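PDB 1YHF: cupin type-2 domain-containing protein from Streptococcus pyogenes, which is of unknown function but carries a cupin domain, the small beta-barrel module of a large and functionally diverse superfamily. Local coordinates for residues 61-66 / 85-90. Sequence-based numbering, arbitrary orientation.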
# COMPACT_ATOMS: atom_id res chain seq x y z
N ASP A 61 10.62 0.48 -7.00
CA ASP A 61 9.43 -0.08 -7.63
C ASP A 61 8.42 -0.35 -6.49
O ASP A 61 8.79 -0.88 -5.44
CB ASP A 61 9.74 -1.39 -8.39
CG ASP A 61 10.48 -1.18 -9.72
OD1 ASP A 61 10.36 -0.10 -10.34
OD2 ASP A 61 11.18 -2.12 -10.16
N ALA A 62 7.17 0.01 -6.71
CA ALA A 62 6.15 -0.03 -5.68
C ALA A 62 5.03 -0.98 -6.09
O ALA A 62 4.23 -0.70 -7.00
CB ALA A 62 5.61 1.40 -5.44
N MSE A 63 4.97 -2.12 -5.42
CA MSE A 63 3.97 -3.11 -5.80
C MSE A 63 2.75 -2.90 -4.92
O MSE A 63 2.87 -2.83 -3.70
CB MSE A 63 4.51 -4.52 -5.65
CG MSE A 63 3.50 -5.57 -6.01
SE MSE A 63 4.25 -7.36 -6.10
CE MSE A 63 4.74 -7.65 -4.22
N VAL A 64 1.60 -2.78 -5.57
CA VAL A 64 0.34 -2.56 -4.89
C VAL A 64 -0.53 -3.77 -5.07
O VAL A 64 -0.83 -4.16 -6.20
CB VAL A 64 -0.42 -1.33 -5.47
CG1 VAL A 64 -1.82 -1.20 -4.84
CG2 VAL A 64 0.38 -0.07 -5.26
N THR A 65 -0.96 -4.35 -3.95
CA THR A 65 -1.88 -5.47 -3.96
C THR A 65 -3.16 -5.04 -3.24
O THR A 65 -3.11 -4.67 -2.06
CB THR A 65 -1.20 -6.73 -3.36
OG1 THR A 65 -0.20 -7.22 -4.27
CG2 THR A 65 -2.19 -7.81 -3.09
N ILE A 66 -4.28 -5.03 -3.97
CA ILE A 66 -5.56 -4.58 -3.44
C ILE A 66 -6.22 -5.73 -2.70
O ILE A 66 -6.46 -6.82 -3.25
CB ILE A 66 -6.46 -3.92 -4.55
CG1 ILE A 66 -5.78 -2.68 -5.14
CG2 ILE A 66 -7.87 -3.56 -4.02
CD1 ILE A 66 -5.54 -1.54 -4.18
N GLY A 85 -7.99 -8.50 -5.10
CA GLY A 85 -7.27 -9.63 -5.69
C GLY A 85 -6.35 -9.28 -6.85
O GLY A 85 -5.71 -10.16 -7.44
N GLN A 86 -6.29 -8.00 -7.21
CA GLN A 86 -5.46 -7.57 -8.31
C GLN A 86 -4.26 -6.81 -7.81
O GLN A 86 -4.27 -6.23 -6.73
CB GLN A 86 -6.25 -6.75 -9.33
CG GLN A 86 -7.39 -7.51 -10.01
CD GLN A 86 -8.21 -6.63 -10.92
OE1 GLN A 86 -8.19 -5.40 -10.81
NE2 GLN A 86 -8.94 -7.25 -11.84
N THR A 87 -3.21 -6.83 -8.63
CA THR A 87 -1.93 -6.26 -8.28
C THR A 87 -1.37 -5.42 -9.44
O THR A 87 -1.58 -5.73 -10.62
CB THR A 87 -0.93 -7.43 -7.94
OG1 THR A 87 -1.28 -8.01 -6.69
CG2 THR A 87 0.50 -6.95 -7.89
N ILE A 88 -0.63 -4.38 -9.09
CA ILE A 88 0.08 -3.58 -10.09
C ILE A 88 1.41 -3.11 -9.53
O ILE A 88 1.49 -2.77 -8.37
CB ILE A 88 -0.79 -2.37 -10.59
CG1 ILE A 88 -0.14 -1.67 -11.79
CG2 ILE A 88 -1.16 -1.39 -9.44
CD1 ILE A 88 -1.14 -0.87 -12.60
N VAL A 89 2.45 -3.10 -10.37
CA VAL A 89 3.74 -2.57 -9.99
C VAL A 89 3.89 -1.22 -10.64
O VAL A 89 3.89 -1.10 -11.87
CB VAL A 89 4.92 -3.50 -10.43
CG1 VAL A 89 6.25 -2.93 -9.99
CG2 VAL A 89 4.72 -4.93 -9.86
N MSE A 90 3.98 -0.19 -9.80
CA MSE A 90 4.15 1.18 -10.26
C MSE A 90 5.64 1.44 -10.34
O MSE A 90 6.33 1.42 -9.30
CB MSE A 90 3.45 2.16 -9.31
CG MSE A 90 2.06 1.71 -8.89
SE MSE A 90 1.16 2.97 -7.70
CE MSE A 90 2.32 2.79 -6.09
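At the edge of the five-stranded sheet of the cupin barrel, strand 61-66 pairs antiparallel with the outermost strand, 87-90, and the two alternate hydrogen-bonded with non-hydrogen-bonded pairs. Val64 and Ile88 form the central hydrogen-bonded pair: Val64 N reaches Ile88 O at 2.8 Å with an almost straight N-H...O angle of 173°, and Ile88 N returns a bond to Val64 O. Ala62 and Met90 form the same reciprocal pair of N-H...O bonds. Before strand 87-90 begins, Gln86 O accepts from Ile66 N, and Gly85 N donates to Ile66 O at 2.9 Å, which carries the hydrogen bonding back into the turn. Gly85 suits that turn because at its positive phi, with psi near zero, a CB would be jammed against the carbonyl O of the residue before.

The inward face, with Ala62, Val64, Ile88 and Met90, is apolar. Met90, a selenomethionine, bends at chi3 (-67°) and lays its terminal CE against Val64 CG2 at 3.6 Å and equally close to Ala62 CB; alanine, with a single methyl, lets the Met90 chain lie close against the strand. Beta-branched Val64 and Ile88 suit extended backbone and meet through Val64 CB and Ile88 CG2, 4.0 Å apart. Ile73 of the opposing sheet touches Val64, Ile88 and Met90.

Met63, Thr65, Thr87 and Val89 line the other face. Here Thr65 OG1 and Thr87 OG1 share a hydrogen bond of 2.8 Å across a non-hydrogen-bonded pair; in both, chi1 near -70° puts OG1 beside the backbone N, which brings the hydroxyls together. Selenomethionine Met63 touches Thr87 CG2 with its CG, at 3.8 Å, while its end leads away. A mixed outer face and an apolar one turned to the second sheet fit a strand pair of the cupin beta-barrel.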